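Local coordinates for protein phosphoserine aminotransferase (Bacillus circulans, PDB 2C0R) that catalyses the reversible, pyridoxal-phosphate-dependent transamination that makes phosphoserine from 3-phosphohydroxypyruvate, and likewise phosphohydroxythreonine, in serine and pyridoxine biosynthesis, at residues T100-S105 / T153-Q158; M129-L134 / A157-F162; A267-A272 / R295-I300; R287-V292 / N299-L304. The protein carries 1 engineered substitution. One frame throughout, in Å; residues are numbered along the deposited sequence.

Contact 1. Residues T100-S105 / T153-Q158. With PLP (pyridoxal-5'-phosphate), chain C.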
loop_
_atom_site.group_PDB
_atom_site.type_symbol
_atom_site.label_atom_id
_atom_site.label_comp_id
_atom_site.label_asym_id
_atom_site.label_seq_id
_atom_site.Cartn_x
_atom_site.Cartn_y
_atom_site.Cartn_z
ATOM N N THR A 100 -21.945 7.970 13.596
ATOM C CA THR A 100 -21.362 8.257 14.912
ATOM C C THR A 100 -20.313 9.334 14.849
ATOM O O THR A 100 -19.660 9.603 15.874
ATOM C CB THR A 100 -20.734 6.965 15.526
ATOM O OG1 THR A 100 -20.004 6.304 14.467
ATOM C CG2 THR A 100 -21.839 6.032 15.987
ATOM N N GLY A 101 -20.091 9.954 13.699
ATOM C CA GLY A 101 -19.035 10.975 13.708
ATOM C C GLY A 101 -18.302 10.954 12.372
ATOM O O GLY A 101 -18.775 10.550 11.300
ATOM N N SER A 102 -17.071 11.409 12.423
ATOM C CA SER A 102 -16.326 11.730 11.215
ATOM C C SER A 102 -16.050 10.559 10.318
ATOM O O SER A 102 -16.138 10.669 9.071
ATOM C CB SER A 102 -14.985 12.352 11.647
ATOM O OG SER A 102 -15.259 13.635 12.211
ATOM N N TRP A 103 -15.691 9.421 10.917
ATOM C CA TRP A 103 -15.361 8.308 10.011
ATOM C C TRP A 103 -16.607 7.581 9.507
ATOM O O TRP A 103 -16.600 7.082 8.388
ATOM C CB TRP A 103 -14.374 7.397 10.733
ATOM C CG TRP A 103 -13.010 8.047 10.758
ATOM C CD1 TRP A 103 -12.293 8.447 11.837
ATOM C CD2 TRP A 103 -12.220 8.373 9.604
ATOM N NE1 TRP A 103 -11.091 8.997 11.434
ATOM C CE2 TRP A 103 -11.030 8.964 10.070
ATOM C CE3 TRP A 103 -12.409 8.221 8.222
ATOM C CZ2 TRP A 103 -10.027 9.402 9.199
ATOM C CZ3 TRP A 103 -11.410 8.657 7.350
ATOM C CH2 TRP A 103 -10.239 9.238 7.838
ATOM N N ALA A 104 -17.673 7.528 10.305
ATOM C CA ALA A 104 -18.915 7.034 9.778
ATOM C C ALA A 104 -19.359 7.899 8.613
ATOM O O ALA A 104 -19.822 7.422 7.598
ATOM C CB ALA A 104 -19.995 7.134 10.837
ATOM N N SER A 105 -19.178 9.219 8.755
ATOM C CA SER A 105 -19.614 10.123 7.679
ATOM C C SER A 105 -18.836 9.874 6.396
ATOM O O SER A 105 -19.389 9.939 5.283
ATOM C CB SER A 105 -19.468 11.596 8.058
ATOM O OG SER A 105 -20.405 11.941 9.064
ATOM N N THR A 153 -12.324 7.726 15.776
ATOM C CA THR A 153 -10.977 8.198 16.077
ATOM C C THR A 153 -10.879 9.699 16.282
ATOM O O THR A 153 -10.025 10.123 17.072
ATOM C CB THR A 153 -10.082 7.863 14.843
ATOM O OG1 THR A 153 -10.556 6.595 14.351
ATOM C CG2 THR A 153 -8.642 7.782 15.296
ATOM N N ILE A 154 -11.703 10.472 15.556
ATOM C CA ILE A 154 -11.585 11.938 15.652
ATOM C C ILE A 154 -12.384 12.487 16.820
ATOM O O ILE A 154 -11.945 13.426 17.496
ATOM C CB ILE A 154 -12.008 12.577 14.305
ATOM C CG1 ILE A 154 -10.896 12.363 13.279
ATOM C CG2 ILE A 154 -12.391 14.038 14.479
ATOM C CD1 ILE A 154 -11.259 12.660 11.842
ATOM N N GLU A 155 -13.574 11.925 17.034
ATOM C CA GLU A 155 -14.421 12.405 18.120
ATOM C C GLU A 155 -14.044 11.811 19.475
ATOM O O GLU A 155 -14.307 12.438 20.512
ATOM C CB GLU A 155 -15.884 12.104 17.787
ATOM C CG GLU A 155 -16.509 13.167 16.868
ATOM C CD GLU A 155 -16.166 13.030 15.407
ATOM O OE1 GLU A 155 -16.062 11.866 14.989
ATOM O OE2 GLU A 155 -15.963 13.953 14.586
ATOM N N GLY A 156 -13.426 10.631 19.494
ATOM C CA GLY A 156 -13.044 10.013 20.751
ATOM C C GLY A 156 -14.170 9.173 21.362
ATOM O O GLY A 156 -14.197 8.988 22.577
ATOM N N ALA A 157 -15.069 8.614 20.550
ATOM C CA ALA A 157 -16.175 7.811 21.021
ATOM C C ALA A 157 -15.933 6.365 20.576
ATOM O O ALA A 157 -15.305 6.103 19.533
ATOM C CB ALA A 157 -17.526 8.280 20.499
ATOM N N GLN A 158 -16.445 5.413 21.340
ATOM C CA GLN A 158 -16.213 4.006 21.047
ATOM C C GLN A 158 -17.383 3.148 21.522
ATOM O O GLN A 158 -17.850 3.310 22.676
ATOM C CB GLN A 158 -14.930 3.572 21.784
ATOM C CG GLN A 158 -14.577 2.112 21.444
ATOM C CD GLN A 158 -13.279 1.770 22.180
ATOM O OE1 GLN A 158 -13.007 2.317 23.290
ATOM N NE2 GLN A 158 -12.458 0.901 21.587
HETATM N N1 PLP C . -11.618 4.806 9.601
HETATM C C2 PLP C . -11.128 5.136 10.829
HETATM C C2A PLP C . -11.988 4.770 12.037
HETATM C C3 PLP C . -9.916 5.749 10.954
HETATM O O3 PLP C . -9.388 6.028 12.176
HETATM C C4 PLP C . -9.162 5.961 9.812
HETATM C C4A PLP C . -7.800 6.644 9.944
HETATM C C5 PLP C . -9.713 5.694 8.576
HETATM C C6 PLP C . -10.897 5.038 8.460
HETATM C C5A PLP C . -8.965 6.079 7.293
HETATM O O4P PLP C . -7.872 5.192 7.081
HETATM P P PLP C . -6.904 5.330 5.822
HETATM O O1P PLP C . -6.020 4.116 5.873
HETATM O O2P PLP C . -6.154 6.623 6.065
HETATM O O3P PLP C . -7.780 5.394 4.621
#

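Contact 2. Residues M129-L134 / A157-F162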
loop_
_atom_site.group_PDB
_atom_site.type_symbol
_atom_site.label_atom_id
_atom_site.label_comp_id
_atom_site.label_asym_id
_atom_site.label_seq_id
_atom_site.Cartn_x
_atom_site.Cartn_y
_atom_site.Cartn_z
ATOM N N MET A 129 -21.529 13.341 20.563
ATOM C CA MET A 129 -21.016 13.083 21.900
ATOM C C MET A 129 -21.687 11.920 22.598
ATOM O O MET A 129 -21.107 11.418 23.553
ATOM C CB MET A 129 -21.212 14.343 22.747
ATOM C CG MET A 129 -20.073 15.308 22.670
ATOM S SD MET A 129 -20.541 16.907 23.496
ATOM C CE MET A 129 -20.943 17.421 21.798
ATOM N N THR A 130 -22.883 11.509 22.163
ATOM C CA THR A 130 -23.580 10.422 22.817
ATOM C C THR A 130 -23.804 9.303 21.804
ATOM O O THR A 130 -24.635 9.490 20.914
ATOM C CB THR A 130 -24.955 10.891 23.343
ATOM O OG1 THR A 130 -24.714 12.007 24.204
ATOM C CG2 THR A 130 -25.662 9.795 24.137
ATOM N N LEU A 131 -23.099 8.190 21.939
ATOM C CA LEU A 131 -23.315 7.155 20.927
ATOM C C LEU A 131 -24.761 6.686 20.950
ATOM O O LEU A 131 -25.422 6.691 21.987
ATOM C CB LEU A 131 -22.425 5.958 21.223
ATOM C CG LEU A 131 -20.952 6.193 20.910
ATOM C CD1 LEU A 131 -20.079 5.181 21.636
ATOM C CD2 LEU A 131 -20.788 6.177 19.402
ATOM N N PRO A 132 -25.258 6.256 19.823
ATOM C CA PRO A 132 -26.582 5.648 19.794
ATOM C C PRO A 132 -26.529 4.382 20.629
ATOM O O PRO A 132 -25.600 3.591 20.576
ATOM C CB PRO A 132 -26.825 5.287 18.350
ATOM C CG PRO A 132 -25.586 5.621 17.609
ATOM C CD PRO A 132 -24.586 6.285 18.506
ATOM N N LYS A 133 -27.576 4.201 21.423
ATOM C CA LYS A 133 -27.759 2.899 22.050
ATOM C C LYS A 133 -28.063 1.838 20.993
ATOM O O LYS A 133 -28.634 2.141 19.921
ATOM C CB LYS A 133 -28.928 2.964 23.031
ATOM C CG LYS A 133 -28.734 3.962 24.152
ATOM C CD LYS A 133 -29.983 4.067 25.044
ATOM C CE LYS A 133 -29.767 4.943 26.270
ATOM N NZ LYS A 133 -30.733 4.709 27.383
ATOM N N LEU A 134 -27.740 0.584 21.304
ATOM C CA LEU A 134 -27.949 -0.461 20.283
ATOM C C LEU A 134 -29.413 -0.572 19.884
ATOM O O LEU A 134 -29.730 -0.893 18.719
ATOM C CB LEU A 134 -27.354 -1.781 20.789
ATOM C CG LEU A 134 -25.833 -1.854 20.907
ATOM C CD1 LEU A 134 -25.359 -3.295 21.034
ATOM C CD2 LEU A 134 -25.124 -1.191 19.725
ATOM N N ALA A 157 -15.069 8.614 20.550
ATOM C CA ALA A 157 -16.175 7.811 21.021
ATOM C C ALA A 157 -15.933 6.365 20.576
ATOM O O ALA A 157 -15.305 6.103 19.533
ATOM C CB ALA A 157 -17.526 8.280 20.499
ATOM N N GLN A 158 -16.445 5.413 21.340
ATOM C CA GLN A 158 -16.213 4.006 21.047
ATOM C C GLN A 158 -17.383 3.148 21.522
ATOM O O GLN A 158 -17.850 3.310 22.676
ATOM C CB GLN A 158 -14.930 3.572 21.784
ATOM C CG GLN A 158 -14.577 2.112 21.444
ATOM C CD GLN A 158 -13.279 1.770 22.180
ATOM O OE1 GLN A 158 -13.007 2.317 23.290
ATOM N NE2 GLN A 158 -12.458 0.901 21.587
ATOM N N PHE A 159 -17.853 2.249 20.686
ATOM C CA PHE A 159 -18.826 1.261 21.132
ATOM C C PHE A 159 -18.190 0.217 22.027
ATOM O O PHE A 159 -17.101 -0.269 21.743
ATOM C CB PHE A 159 -19.451 0.491 19.944
ATOM C CG PHE A 159 -20.425 1.305 19.131
ATOM C CD1 PHE A 159 -20.120 1.806 17.890
ATOM C CD2 PHE A 159 -21.708 1.591 19.656
ATOM C CE1 PHE A 159 -21.031 2.539 17.141
ATOM C CE2 PHE A 159 -22.626 2.324 18.903
ATOM C CZ PHE A 159 -22.287 2.819 17.644
ATOM N N LYS A 160 -18.938 -0.106 23.082
ATOM C CA LYS A 160 -18.479 -1.203 23.940
ATOM C C LYS A 160 -19.048 -2.545 23.503
ATOM O O LYS A 160 -18.589 -3.577 23.949
ATOM C CB LYS A 160 -18.925 -1.019 25.387
ATOM C CG LYS A 160 -18.451 0.331 25.953
ATOM C CD LYS A 160 -18.940 0.359 27.417
ATOM C CE LYS A 160 -19.157 1.799 27.868
ATOM N NZ LYS A 160 -17.868 2.502 27.885
ATOM N N ALA A 161 -20.077 -2.525 22.679
ATOM C CA ALA A 161 -20.756 -3.737 22.259
ATOM C C ALA A 161 -21.431 -3.445 20.921
ATOM O O ALA A 161 -21.684 -2.287 20.592
ATOM C CB ALA A 161 -21.820 -4.173 23.260
ATOM N N PHE A 162 -21.707 -4.498 20.189
ATOM C CA PHE A 162 -22.215 -4.448 18.825
ATOM C C PHE A 162 -23.579 -5.141 18.756
ATOM O O PHE A 162 -23.875 -6.068 19.518
ATOM C CB PHE A 162 -21.223 -5.140 17.898
ATOM C CG PHE A 162 -19.823 -4.544 18.064
ATOM C CD1 PHE A 162 -18.815 -5.317 18.613
ATOM C CD2 PHE A 162 -19.575 -3.248 17.654
ATOM C CE1 PHE A 162 -17.533 -4.807 18.749
ATOM C CE2 PHE A 162 -18.288 -2.745 17.847
ATOM C CZ PHE A 162 -17.265 -3.494 18.413
#

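Contact 3. Residues A267-A272 / R295-I300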
loop_
_atom_site.group_PDB
_atom_site.type_symbol
_atom_site.label_atom_id
_atom_site.label_comp_id
_atom_site.label_asym_id
_atom_site.label_seq_id
_atom_site.Cartn_x
_atom_site.Cartn_y
_atom_site.Cartn_z
ATOM N N ALA A 267 -4.193 -3.506 29.723
ATOM C CA ALA A 267 -3.178 -2.451 29.694
ATOM C C ALA A 267 -3.730 -1.125 29.182
ATOM O O ALA A 267 -3.411 -0.039 29.706
ATOM C CB ALA A 267 -1.976 -2.851 28.849
ATOM N N ASN A 268 -4.549 -1.164 28.166
ATOM C CA ASN A 268 -5.125 0.051 27.618
ATOM C C ASN A 268 -6.157 0.642 28.565
ATOM O O ASN A 268 -6.227 1.859 28.616
ATOM C CB ASN A 268 -5.785 -0.293 26.271
ATOM C CG ASN A 268 -4.798 -0.749 25.224
ATOM O OD1 ASN A 268 -3.601 -0.515 25.333
ATOM N ND2 ASN A 268 -5.312 -1.431 24.211
ATOM N N ARG A 269 -6.930 -0.200 29.271
ATOM C CA ARG A 269 -7.891 0.389 30.220
ATOM C C ARG A 269 -7.144 1.164 31.283
ATOM O O ARG A 269 -7.584 2.231 31.734
ATOM C CB ARG A 269 -8.717 -0.746 30.805
ATOM C CG ARG A 269 -9.746 -0.292 31.863
ATOM C CD ARG A 269 -11.017 0.257 31.315
ATOM N NE ARG A 269 -10.985 1.553 30.650
ATOM C CZ ARG A 269 -11.100 2.704 31.313
ATOM N NH1 ARG A 269 -11.218 2.749 32.644
ATOM N NH2 ARG A 269 -11.083 3.823 30.606
ATOM N N LYS A 270 -5.996 0.586 31.714
ATOM C CA LYS A 270 -5.199 1.277 32.720
ATOM C C LYS A 270 -4.685 2.618 32.226
ATOM O O LYS A 270 -4.684 3.629 32.926
ATOM C CB LYS A 270 -4.058 0.342 33.069
ATOM C CG LYS A 270 -2.944 0.920 33.932
ATOM C CD LYS A 270 -1.891 -0.154 34.147
ATOM C CE LYS A 270 -0.660 0.419 34.837
ATOM N NZ LYS A 270 0.401 -0.635 34.861
ATOM N N LYS A 271 -4.168 2.615 30.980
ATOM C CA LYS A 271 -3.723 3.858 30.363
ATOM C C LYS A 271 -4.841 4.884 30.270
ATOM O O LYS A 271 -4.676 6.056 30.627
ATOM C CB LYS A 271 -3.185 3.614 28.932
ATOM C CG LYS A 271 -1.863 2.859 28.934
ATOM C CD LYS A 271 -1.681 1.970 27.693
ATOM C CE LYS A 271 -2.051 2.637 26.402
ATOM N NZ LYS A 271 -1.733 1.765 25.236
ATOM N N ALA A 272 -5.996 4.467 29.744
ATOM C CA ALA A 272 -7.094 5.391 29.535
ATOM C C ALA A 272 -7.595 5.931 30.877
ATOM O O ALA A 272 -7.924 7.111 30.960
ATOM C CB ALA A 272 -8.218 4.670 28.796
ATOM N N ARG A 295 -16.962 7.059 25.963
ATOM C CA ARG A 295 -15.534 7.296 25.895
ATOM C C ARG A 295 -14.749 6.171 25.235
ATOM O O ARG A 295 -14.880 5.012 25.575
ATOM C CB ARG A 295 -14.998 7.456 27.329
ATOM C CG ARG A 295 -15.242 8.870 27.836
ATOM C CD ARG A 295 -14.877 8.997 29.318
ATOM N NE ARG A 295 -14.949 10.434 29.652
ATOM C CZ ARG A 295 -14.645 10.887 30.873
ATOM N NH1 ARG A 295 -14.294 10.005 31.810
ATOM N NH2 ARG A 295 -14.714 12.196 31.103
ATOM N N SER A 296 -13.843 6.609 24.353
ATOM C CA SER A 296 -12.883 5.679 23.773
ATOM C C SER A 296 -11.688 5.431 24.669
ATOM O O SER A 296 -11.187 6.337 25.322
ATOM C CB SER A 296 -12.399 6.301 22.465
ATOM O OG SER A 296 -11.361 5.522 21.879
ATOM N N ASP A 297 -11.220 4.192 24.646
ATOM C CA ASP A 297 -9.968 3.835 25.297
ATOM C C ASP A 297 -8.812 3.933 24.307
ATOM O O ASP A 297 -7.705 3.621 24.732
ATOM C CB ASP A 297 -9.960 2.436 25.889
ATOM C CG ASP A 297 -10.549 2.421 27.302
ATOM O OD1 ASP A 297 -11.028 3.464 27.799
ATOM O OD2 ASP A 297 -10.547 1.346 27.920
ATOM N N MET A 298 -9.043 4.337 23.083
ATOM C CA MET A 298 -7.993 4.451 22.078
ATOM C C MET A 298 -7.674 5.907 21.759
ATOM O O MET A 298 -6.532 6.222 21.465
ATOM C CB MET A 298 -8.419 3.760 20.763
ATOM C CG MET A 298 -8.580 2.241 20.927
ATOM S SD MET A 298 -7.006 1.377 20.810
ATOM C CE MET A 298 -6.578 1.153 22.541
ATOM N N ASN A 299 -8.685 6.770 21.710
ATOM C CA ASN A 299 -8.469 8.183 21.371
ATOM C C ASN A 299 -9.242 9.019 22.397
ATOM O O ASN A 299 -10.461 9.046 22.344
ATOM C CB ASN A 299 -8.911 8.562 19.936
ATOM C CG ASN A 299 -8.360 7.602 18.895
ATOM O OD1 ASN A 299 -8.998 6.611 18.544
ATOM N ND2 ASN A 299 -7.168 7.929 18.400
ATOM N N ILE A 300 -8.485 9.646 23.289
ATOM C CA ILE A 300 -9.122 10.445 24.333
ATOM C C ILE A 300 -9.119 11.894 23.941
ATOM O O ILE A 300 -8.083 12.518 23.760
ATOM C CB ILE A 300 -8.364 10.241 25.637
ATOM C CG1 ILE A 300 -8.404 8.772 26.051
ATOM C CG2 ILE A 300 -8.886 11.203 26.687
ATOM C CD1 ILE A 300 -7.774 8.509 27.409
#

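Contact 4. Residues R287-V292 / N299-L304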
loop_
_atom_site.group_PDB
_atom_site.type_symbol
_atom_site.label_atom_id
_atom_site.label_comp_id
_atom_site.label_asym_id
_atom_site.label_seq_id
_atom_site.Cartn_x
_atom_site.Cartn_y
_atom_site.Cartn_z
ATOM N N ARG A 287 -11.904 19.341 29.867
ATOM C CA ARG A 287 -13.226 18.770 29.732
ATOM C C ARG A 287 -13.209 17.723 28.608
ATOM O O ARG A 287 -12.602 17.975 27.548
ATOM C CB ARG A 287 -14.273 19.774 29.308
ATOM C CG ARG A 287 -14.609 20.925 30.202
ATOM C CD ARG A 287 -15.355 22.089 29.590
ATOM N NE ARG A 287 -15.577 22.175 28.155
ATOM C CZ ARG A 287 -15.018 23.059 27.328
ATOM N NH1 ARG A 287 -14.144 23.970 27.746
ATOM N NH2 ARG A 287 -15.327 23.014 26.040
ATOM N N GLY A 288 -13.884 16.622 28.823
ATOM C CA GLY A 288 -13.936 15.636 27.732
ATOM C C GLY A 288 -14.827 16.083 26.577
ATOM O O GLY A 288 -15.602 17.037 26.724
ATOM N N CYS A 289 -14.795 15.444 25.408
ATOM C CA CYS A 289 -15.515 15.831 24.188
ATOM C C CYS A 289 -16.629 14.919 23.688
ATOM O O CYS A 289 -17.293 15.134 22.600
ATOM C CB CYS A 289 -14.509 15.938 23.019
ATOM S SG CYS A 289 -13.581 17.469 23.253
ATOM N N VAL A 290 -16.719 13.879 24.548
ATOM C CA VAL A 290 -17.860 12.951 24.435
ATOM C C VAL A 290 -18.371 12.617 25.839
ATOM O O VAL A 290 -17.743 12.868 26.866
ATOM C CB VAL A 290 -17.505 11.638 23.699
ATOM C CG1 VAL A 290 -16.852 11.919 22.371
ATOM C CG2 VAL A 290 -16.574 10.815 24.572
ATOM N N ASP A 291 -19.572 12.047 25.857
ATOM C CA ASP A 291 -20.228 11.629 27.081
ATOM C C ASP A 291 -19.414 10.534 27.755
ATOM O O ASP A 291 -18.779 9.740 27.045
ATOM C CB ASP A 291 -21.623 11.129 26.771
ATOM C CG ASP A 291 -22.609 12.232 26.472
ATOM O OD1 ASP A 291 -22.281 13.432 26.330
ATOM O OD2 ASP A 291 -23.785 11.835 26.359
ATOM N N VAL A 292 -19.430 10.484 29.071
ATOM C CA VAL A 292 -18.648 9.491 29.783
ATOM C C VAL A 292 -18.900 8.087 29.256
ATOM O O VAL A 292 -17.938 7.377 28.948
ATOM C CB VAL A 292 -18.926 9.567 31.299
ATOM C CG1 VAL A 292 -18.312 8.364 32.012
ATOM C CG2 VAL A 292 -18.397 10.875 31.874
ATOM N N ASN A 299 -8.685 6.770 21.710
ATOM C CA ASN A 299 -8.469 8.183 21.371
ATOM C C ASN A 299 -9.242 9.019 22.397
ATOM O O ASN A 299 -10.461 9.046 22.344
ATOM C CB ASN A 299 -8.911 8.562 19.936
ATOM C CG ASN A 299 -8.360 7.602 18.895
ATOM O OD1 ASN A 299 -8.998 6.611 18.544
ATOM N ND2 ASN A 299 -7.168 7.929 18.400
ATOM N N ILE A 300 -8.485 9.646 23.289
ATOM C CA ILE A 300 -9.122 10.445 24.333
ATOM C C ILE A 300 -9.119 11.894 23.941
ATOM O O ILE A 300 -8.083 12.518 23.760
ATOM C CB ILE A 300 -8.364 10.241 25.637
ATOM C CG1 ILE A 300 -8.404 8.772 26.051
ATOM C CG2 ILE A 300 -8.886 11.203 26.687
ATOM C CD1 ILE A 300 -7.774 8.509 27.409
ATOM N N THR A 301 -10.329 12.426 23.804
ATOM C CA THR A 301 -10.423 13.807 23.319
ATOM C C THR A 301 -10.870 14.696 24.453
ATOM O O THR A 301 -11.674 14.333 25.316
ATOM C CB THR A 301 -11.378 13.875 22.126
ATOM O OG1 THR A 301 -12.607 13.230 22.532
ATOM C CG2 THR A 301 -10.796 13.091 20.937
ATOM N N PHE A 302 -10.271 15.888 24.466
ATOM C CA PHE A 302 -10.611 16.834 25.530
ATOM C C PHE A 302 -10.300 18.260 25.076
ATOM O O PHE A 302 -9.621 18.488 24.077
ATOM C CB PHE A 302 -9.892 16.474 26.840
ATOM C CG PHE A 302 -8.375 16.418 26.800
ATOM C CD1 PHE A 302 -7.665 17.438 27.409
ATOM C CD2 PHE A 302 -7.692 15.402 26.179
ATOM C CE1 PHE A 302 -6.281 17.414 27.408
ATOM C CE2 PHE A 302 -6.302 15.374 26.183
ATOM C CZ PHE A 302 -5.592 16.398 26.801
ATOM N N ARG A 303 -10.877 19.201 25.860
ATOM C CA ARG A 303 -10.772 20.589 25.492
ATOM C C ARG A 303 -10.346 21.415 26.708
ATOM O O ARG A 303 -10.593 21.013 27.851
ATOM C CB ARG A 303 -12.109 21.184 25.054
ATOM C CG ARG A 303 -12.954 20.504 24.043
ATOM C CD ARG A 303 -14.198 21.349 23.812
ATOM N NE ARG A 303 -14.881 21.014 22.587
ATOM C CZ ARG A 303 -14.570 20.868 21.316
ATOM N NH1 ARG A 303 -13.348 21.026 20.826
ATOM N NH2 ARG A 303 -15.540 20.537 20.463
ATOM N N LEU A 304 -9.750 22.558 26.395
ATOM C CA LEU A 304 -9.518 23.577 27.428
ATOM C C LEU A 304 -10.502 24.720 27.190
ATOM O O LEU A 304 -11.371 24.594 26.346
ATOM C CB LEU A 304 -8.086 24.075 27.368
ATOM C CG LEU A 304 -7.023 23.115 27.912
ATOM C CD1 LEU A 304 -6.906 21.851 27.092
ATOM C CD2 LEU A 304 -5.702 23.882 27.908
HETATM O O HOH W 1 -13.630 12.693 25.691
HETATM O O HOH W 2 -17.524 17.983 21.158
#

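Contact 1. Residues T100-S105 / T153-Q158
Gly101, at the N-cap position of helix 102-114, and Glu155, in the turn between strands 151-152 and 157-158, bring the two backbones together with their CA atoms 6.5 Å apart. The Glu155 side chain bends back at chi2 (80°) and presents its carboxylate to the first residue of the helix. OE1 accepts the nearly straight bond from Ser102 N (2.8 Å, 172°), on its syn side but 35° out of the carboxylate plane, while OE2 takes a very short bond from Ser102 OG. One carboxylate thus holds both polar groups of Ser102, and its charge probably suits the positive end of the helix. At Gly101 a CB would run into OE1. Glu152 receives the next two helical N-H groups, those of Trp103 and Ala104.

One residue further on, the Trp103 indole lies over the cofactor, with PLP C4 3.5 Å above the indole plane and PLP C5A 3.4 Å from Trp103 CH2. Ile154 CD1 approaches the same indole obliquely, 3.7 Å from Trp103 NE1. Thr153 OG1, 3.6 Å from Trp103 CD1, reaches past it to a 2.5 Å hydrogen bond with PLP O3 and also bonds Ser176 OG. With an alanine in place of Trp103, the pyridine ring would probably lose the flat indole it rests on, leaving the cofactor freer to tilt. Helix start and turn together contribute one wall of the pyridoxal phosphate site of this class-V aminotransferase: an aromatic floor under the ring and a threonine at its phenolic oxygen.

Contact 2. Residues M129-L134 / A157-F162
The loop linking strands 117-122 and 143-149 runs beside the chain leaving the short hairpin 151-152/157-158, with Leu131, Pro132 and Leu134 packing on Ala157, Phe159 and Ala161 in an apolar seam. The two backbones head the same way, their end-to-end directions only 7° apart, and what joins them is van der Waals contact.

Leu131 is at the centre of the packing. With CG anti to the carbonyl carbon the branch point faces the other chain, and chi2 (161°) parts the two methyls onto different targets. CD1 presses on the backbone, 3.1 Å from Gln158 O, a tight fit. CD2 sits over the face of the Phe159 ring, 4.3 Å from the centroid and 17° off the normal, a CH-pi contact. The Leu131 stem, through CG, also meets Ala157 CB at 4.0 Å.

Phe159 is held at its rim as well. Pro132 O comes to the ring edge near its plane, 3.6 Å from Phe159 CE2, and Pro132 CD packs against Phe159 CZ. Further along, Leu134 spreads over the departing chain: its CD1 is 3.4 Å from Phe162 C, and its CD2 is 3.7 Å from Ala161 O.

Around this seam, Phe162 turns the other way to meet Phe188 edge-to-face, and Arg181 holds Phe159 O. Val98 touches both Pro132 and Phe159; the contact thus sits beside strand 94-99 of the large mixed sheet, with Ser294, in the loop before strand 299-303, on Leu131 N.

Contact 3. Residues A267-A272 / R295-I300
Arg269 on helix 260-280 reaches Asp297 by doubling back. Its CB already lies 4.0 Å from Asp297 OD2; CG then leaves anti to the backbone N (chi1 178°), and bends at chi2 and chi3 swing the chain round so that CD returns to within 3.6 Å of the same oxygen. Arg269 NE donates to the syn lone pair of Asp297 OD2, 2.8 Å away and at 170°. At the tip, NH2 makes an equally short bond to Asp297 OD1. This is a side-on, two-nitrogen salt bridge, with guanidinium and carboxylate 21° from coplanar.

Ala272 CB fits beneath the carboxylate, 3.2 Å from Asp297 OD1, and also meets Ile300 CD1 at 4.1 Å. Met298 curls its CE to Asn268 ND2, 3.3 Å away; that amide is bonded to Asn340.

Ser296 OG shapes the loop, making an ST turn with Met298 N and an ST motif with Asn299 N, and Gln158 OE1 takes Asp297 N. Replacing Asp297 with a leucine would probably leave the guanidinium without its counter-charge and free to swing away from the loop. Paired charges at the outer edge and apolar packing beneath thus fasten this loop to the helix.

Contact 4. Residues R287-V292 / N299-L304
Arg287 and Arg303 form an antiparallel hydrogen-bonded pair in the hairpin of strands 287-288 and 299-303: Arg287 N bonds Arg303 O at 2.9 Å, and Arg303 N returns a bond to Arg287 O at 2.7 Å. Next comes the non-hydrogen-bonded pair of Gly288 and Phe302, their CA atoms 4.2 Å apart. Beyond it the strands separate. Cys289 N makes only a weak 3.3 Å bond to Thr301 O, and a water wedges in, accepting from Cys289 N at 3.0 Å and donating to Thr301 O.

On the arginine side, Cys289 SG lies over one face of the Arg303 guanidinium, 3.8 Å above its plane. The Arg287 guanidinium lies close by, but its exact placement is doubtful.

Further out, Val331 O takes Arg303 NH1, and Thr301 OG1 is committed to Glu155 O. Phe302 is on the opposite face of the sheet; its CG stands between backbone N and carbonyl carbon (chi1 58°), which turns the ring away from strand 287-288 and onto Leu334 and Ile279. Strand 334-337 completes the three-stranded sheet.

The like charges of the two arginines probably repel somewhat; Val331 O, which accepts from Arg303 NH1, and the nearby Glu310 would probably ease this at Arg303.

Contacts 1 and 2 share Ala157 and Gln158, and Thr100 joins them: its CG2 lies 3.6 Å from both Leu131 CD2 and Phe159 CZ. Contacts 3 and 4 share Asn299 and Ile300 on strand 299-303. The pairs are tied together by polar bonds: Gln158 OE1 to Asp297 N at 2.9 Å, Glu155 O to Thr301 OG1 at 2.8 Å, and Met129 O to Asp291 N at 2.8 Å. Only contact 1 touches pyridoxal phosphate. Behind it, Asn299 of contacts 3 and 4 packs on Thr153, and the side chains of Met298 (contact 3), Gln158 (contact 2) and Thr301 (contact 4) lie about 9, 10 and 11 Å from the cofactor, consistent with a second layer around the site.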